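Local coordinates for putative citrate lyase (Ralstonia eutropha, PDB 3QQW), which is a putative lyase of the citrate lyase family, probably magnesium-dependent, that may cleave (S)-citramalyl-CoA, at residues A213-A217 and N218-P222; V150-T154 and H155-R159. All blocks are in the same frame, centred on the assembly; numbering follows the deposited sequence.

Interaction 1 (A213-A217 and N218-P222); sequences AAALA and NGIVP
Asn218 turns its side chain back over the last turn of helix 202-217: with CG anti to its own carbonyl carbon and beside the backbone N (chi1 -72°), ND2 comes down on Ala214 O at 2.8 Å. This bond is almost straight (172° at the hydrogen) and lies in the carbonyl plane, and Ala214 O lies close to the plane of the Asn218 amide, which favours this rotation of the amide. The next carbonyl is gripped twice. Asn218 N (3.0 Å) and Ile220 N (2.8 Å) approach Ala215 O from opposite faces of its plane. Gly219 N adds a weak bond to Leu216 O at 3.4 Å, and Gly219, with positive phi (59°), turns the chain out of the helix between Asn218 and Ile220. Beyond the turn, Ile220 places CG2 anti to its backbone N, 4.0 Å from Ala215 CB. Pro222 then lies across Leu216 at about a right angle, its CD 3.9 Å from Leu216 CD2, while Pro222 CB meets Ala215 CB at 3.9 Å. Leu173 of strand 170-175 touches both Ala215 and Ile220, and Ala217 packs on His155 of the second subunit. Ile220 N to Ala215 O, the weaker Gly219 N to Leu216 O, the positive phi and the apolar Ala215-Ile220 pair make a Schellman motif, here ending a barrel helix and leading into strand 221-224 of the TIM barrel.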
loop_
_atom_site.group_PDB
_atom_site.type_symbol
_atom_site.label_atom_id
_atom_site.label_comp_id
_atom_site.label_asym_id
_atom_site.label_seq_id
_atom_site.Cartn_x
_atom_site.Cartn_y
_atom_site.Cartn_z
ATOM N N ALA C 213 5.739 3.225 7.608
ATOM C CA ALA C 213 5.841 4.316 6.644
ATOM C C ALA C 213 5.287 5.633 7.218
ATOM O O ALA C 213 5.926 6.665 7.048
ATOM C CB ALA C 213 5.109 3.949 5.349
ATOM N N ALA C 214 4.128 5.580 7.923
ATOM C CA ALA C 214 3.472 6.743 8.530
ATOM C C ALA C 214 4.291 7.309 9.682
ATOM O O ALA C 214 4.404 8.524 9.811
ATOM C CB ALA C 214 2.080 6.369 9.014
ATOM N N ALA C 215 4.844 6.415 10.520
ATOM C CA ALA C 215 5.646 6.757 11.679
ATOM C C ALA C 215 6.930 7.431 11.249
ATOM O O ALA C 215 7.188 8.583 11.645
ATOM C CB ALA C 215 5.942 5.507 12.498
ATOM N N LEU C 216 7.699 6.760 10.366
ATOM C CA LEU C 216 8.974 7.281 9.885
ATOM C C LEU C 216 8.801 8.564 9.076
ATOM O O LEU C 216 9.647 9.443 9.183
ATOM C CB LEU C 216 9.764 6.232 9.100
ATOM C CG LEU C 216 10.178 4.991 9.891
ATOM C CD1 LEU C 216 10.836 4.008 8.997
ATOM C CD2 LEU C 216 11.051 5.340 11.091
ATOM N N ALA C 217 7.684 8.712 8.351
ATOM C CA ALA C 217 7.398 9.943 7.599
ATOM C C ALA C 217 7.212 11.138 8.525
ATOM O O ALA C 217 7.385 12.266 8.092
ATOM C CB ALA C 217 6.149 9.767 6.751
ATOM N N ASN C 218 6.874 10.893 9.795
ATOM C CA ASN C 218 6.577 11.957 10.757
ATOM C C ASN C 218 7.507 11.981 11.980
ATOM O O ASN C 218 7.132 12.522 13.017
ATOM C CB ASN C 218 5.120 11.796 11.208
ATOM C CG ASN C 218 4.167 12.186 10.125
ATOM O OD1 ASN C 218 3.936 13.367 9.890
ATOM N ND2 ASN C 218 3.645 11.219 9.396
ATOM N N GLY C 219 8.700 11.411 11.850
ATOM C CA GLY C 219 9.687 11.370 12.932
ATOM C C GLY C 219 9.179 10.669 14.174
ATOM O O GLY C 219 9.422 11.118 15.296
ATOM N N ILE C 220 8.432 9.583 13.970
ATOM C CA ILE C 220 7.863 8.774 15.044
ATOM C C ILE C 220 8.506 7.405 14.976
ATOM O O ILE C 220 8.766 6.900 13.888
ATOM C CB ILE C 220 6.302 8.719 14.938
ATOM C CG1 ILE C 220 5.687 10.123 15.200
ATOM C CG2 ILE C 220 5.699 7.697 15.875
ATOM C CD1 ILE C 220 4.293 10.263 14.714
ATOM N N VAL C 221 8.771 6.816 16.141
ATOM C CA VAL C 221 9.336 5.488 16.245
ATOM C C VAL C 221 8.227 4.434 15.985
ATOM O O VAL C 221 7.211 4.417 16.695
ATOM C CB VAL C 221 10.029 5.276 17.630
ATOM C CG1 VAL C 221 10.334 3.804 17.888
ATOM C CG2 VAL C 221 11.291 6.119 17.738
ATOM N N PRO C 222 8.412 3.519 15.003
ATOM C CA PRO C 222 7.426 2.434 14.841
ATOM C C PRO C 222 7.799 1.262 15.765
ATOM O O PRO C 222 8.942 0.821 15.754
ATOM C CB PRO C 222 7.525 2.084 13.351
ATOM C CG PRO C 222 8.879 2.662 12.889
ATOM C CD PRO C 222 9.520 3.390 14.038
#

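Interaction 2 (V150-T154 and H155-R159); sequences VLIET and HGALR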
loop_
_atom_site.group_PDB
_atom_site.type_symbol
_atom_site.label_atom_id
_atom_site.label_comp_id
_atom_site.label_asym_id
_atom_site.label_seq_id
_atom_site.Cartn_x
_atom_site.Cartn_y
_atom_site.Cartn_z
ATOM N N VAL C 150 0.724 5.525 20.424
ATOM C CA VAL C 150 -0.609 5.202 19.905
ATOM C C VAL C 150 -0.614 3.821 19.276
ATOM O O VAL C 150 0.186 3.526 18.386
ATOM C CB VAL C 150 -1.103 6.293 18.908
ATOM C CG1 VAL C 150 -2.475 5.965 18.349
ATOM C CG2 VAL C 150 -1.127 7.656 19.578
ATOM N N LEU C 151 -1.530 2.972 19.740
ATOM C CA LEU C 151 -1.722 1.657 19.140
ATOM C C LEU C 151 -2.474 1.781 17.833
ATOM O O LEU C 151 -3.509 2.457 17.774
ATOM C CB LEU C 151 -2.510 0.731 20.077
ATOM C CG LEU C 151 -1.757 -0.244 21.001
ATOM C CD1 LEU C 151 -0.894 -1.217 20.240
ATOM C CD2 LEU C 151 -1.012 0.470 22.050
ATOM N N ILE C 152 -1.949 1.135 16.786
ATOM C CA ILE C 152 -2.600 1.001 15.478
ATOM C C ILE C 152 -3.021 -0.443 15.447
ATOM O O ILE C 152 -2.188 -1.323 15.242
ATOM C CB ILE C 152 -1.700 1.453 14.301
ATOM C CG1 ILE C 152 -1.172 2.922 14.528
ATOM C CG2 ILE C 152 -2.431 1.286 12.953
ATOM C CD1 ILE C 152 -2.255 4.065 14.699
ATOM N N GLU C 153 -4.287 -0.704 15.839
ATOM C CA GLU C 153 -4.779 -2.077 15.971
ATOM C C GLU C 153 -6.248 -2.228 15.552
ATOM O O GLU C 153 -6.908 -3.202 15.931
ATOM C CB GLU C 153 -4.566 -2.582 17.403
ATOM C CG GLU C 153 -5.204 -1.767 18.513
ATOM C CD GLU C 153 -4.748 -2.155 19.909
ATOM O OE1 GLU C 153 -4.090 -3.208 20.054
ATOM O OE2 GLU C 153 -5.037 -1.399 20.863
ATOM N N THR C 154 -6.758 -1.256 14.789
ATOM C CA THR C 154 -8.124 -1.277 14.279
ATOM C C THR C 154 -8.112 -0.902 12.816
ATOM O O THR C 154 -7.125 -0.343 12.338
ATOM C CB THR C 154 -9.044 -0.351 15.079
ATOM O OG1 THR C 154 -8.685 1.001 14.848
ATOM C CG2 THR C 154 -9.074 -0.669 16.557
ATOM N N HIS C 155 -9.213 -1.175 12.104
ATOM C CA HIS C 155 -9.364 -0.799 10.699
ATOM C C HIS C 155 -9.288 0.714 10.561
ATOM O O HIS C 155 -8.532 1.214 9.731
ATOM C CB HIS C 155 -10.682 -1.303 10.123
ATOM C CG HIS C 155 -10.797 -2.782 10.027
ATOM N ND1 HIS C 155 -10.015 -3.506 9.156
ATOM C CD2 HIS C 155 -11.654 -3.623 10.654
ATOM C CE1 HIS C 155 -10.393 -4.768 9.310
ATOM N NE2 HIS C 155 -11.374 -4.883 10.207
ATOM N N GLY C 156 -10.033 1.430 11.401
ATOM C CA GLY C 156 -10.066 2.893 11.387
ATOM C C GLY C 156 -8.737 3.555 11.698
ATOM O O GLY C 156 -8.357 4.517 11.030
ATOM N N ALA C 157 -8.007 3.042 12.703
ATOM C CA ALA C 157 -6.703 3.607 13.036
ATOM C C ALA C 157 -5.684 3.321 11.916
ATOM O O ALA C 157 -4.807 4.151 11.669
ATOM C CB ALA C 157 -6.201 3.072 14.358
ATOM N N LEU C 158 -5.801 2.169 11.222
ATOM C CA LEU C 158 -4.907 1.884 10.103
ATOM C C LEU C 158 -5.270 2.787 8.925
ATOM O O LEU C 158 -4.392 3.409 8.347
ATOM C CB LEU C 158 -4.921 0.394 9.688
ATOM C CG LEU C 158 -4.022 0.032 8.488
ATOM C CD1 LEU C 158 -2.515 0.265 8.794
ATOM C CD2 LEU C 158 -4.306 -1.380 7.996
ATOM N N ARG C 159 -6.549 2.898 8.614
ATOM C CA ARG C 159 -7.018 3.780 7.550
ATOM C C ARG C 159 -6.512 5.218 7.802
ATOM O O ARG C 159 -6.005 5.849 6.871
ATOM C CB ARG C 159 -8.560 3.731 7.475
ATOM C CG ARG C 159 -9.219 4.657 6.455
ATOM C CD ARG C 159 -10.673 4.976 6.856
ATOM N NE ARG C 159 -10.773 5.601 8.186
ATOM C CZ ARG C 159 -11.600 5.203 9.157
ATOM N NH1 ARG C 159 -12.445 4.190 8.952
ATOM N NH2 ARG C 159 -11.587 5.811 10.344
#
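A beta-alpha turn at the C-terminal end of a barrel strand, where TIM-barrel enzymes carry their active sites, joins strand 148-152 to the short helix 155-159, and Thr154 is the N-cap of that helix. Thr154 OG1 sits between its backbone N and carbonyl carbon (chi1 68°), a rotation that aims the hydroxyl at the first turn, where it accepts from Ala157 N at 3.0 Å. The same oxygen is hydrogen-bonded to Ala120 O, so the cap also ties the turn to the loop after strand 115-117. Ala157 CB points back and lies 3.3 Å from Thr154 OG1, close against the cap. Alongside, Thr154 O takes the amide of Leu158 at 3.1 Å, the donor tilted 29° from the carbonyl plane, and this opens the regular helical bonding. Ile152 supplies the apolar side with its two branch ends: CG2 rests 3.8 Å from Leu158 CA, and CD1 is 4.1 Å from Ala157 CB. The strand and helix axes are 103° apart, so the chain turns sharply between them. Glu153, predicted to bind magnesium and substrate, starts its side chain away from the helix, with OE2 hydrogen-bonded to Lys119 N and OE1 close to Asp179, another predicted metal ligand, while His155 NE2 is hydrogen-bonded to Gly183 O. Behind the turn, helix 161-164 packs on Ile152 and Ala157, helix 202-217 covers Ile152 and Leu158, and strands 115-117 and 170-175 flank strand 148-152.

Overall arrangement
Interactions 1 and 2 are both largely buried local turns at helix ends in one closed parallel barrel, with centres 14 Å apart and no direct touch. Residues 150-159 lead from a strand into a helix and begin it with a side-chain cap; residues 213-222 leave a helix for a strand and finish the helix through backbone amides and an asparagine side chain. Interaction 2 holds a predicted metal-binding residue, whereas interaction 1 lies away from the predicted sites. Helix 202-217 is shared, ending in interaction 1 and packing against interaction 2. Both turns also reach a subunit interface, where interaction 1 of one copy meets interaction 2 of another.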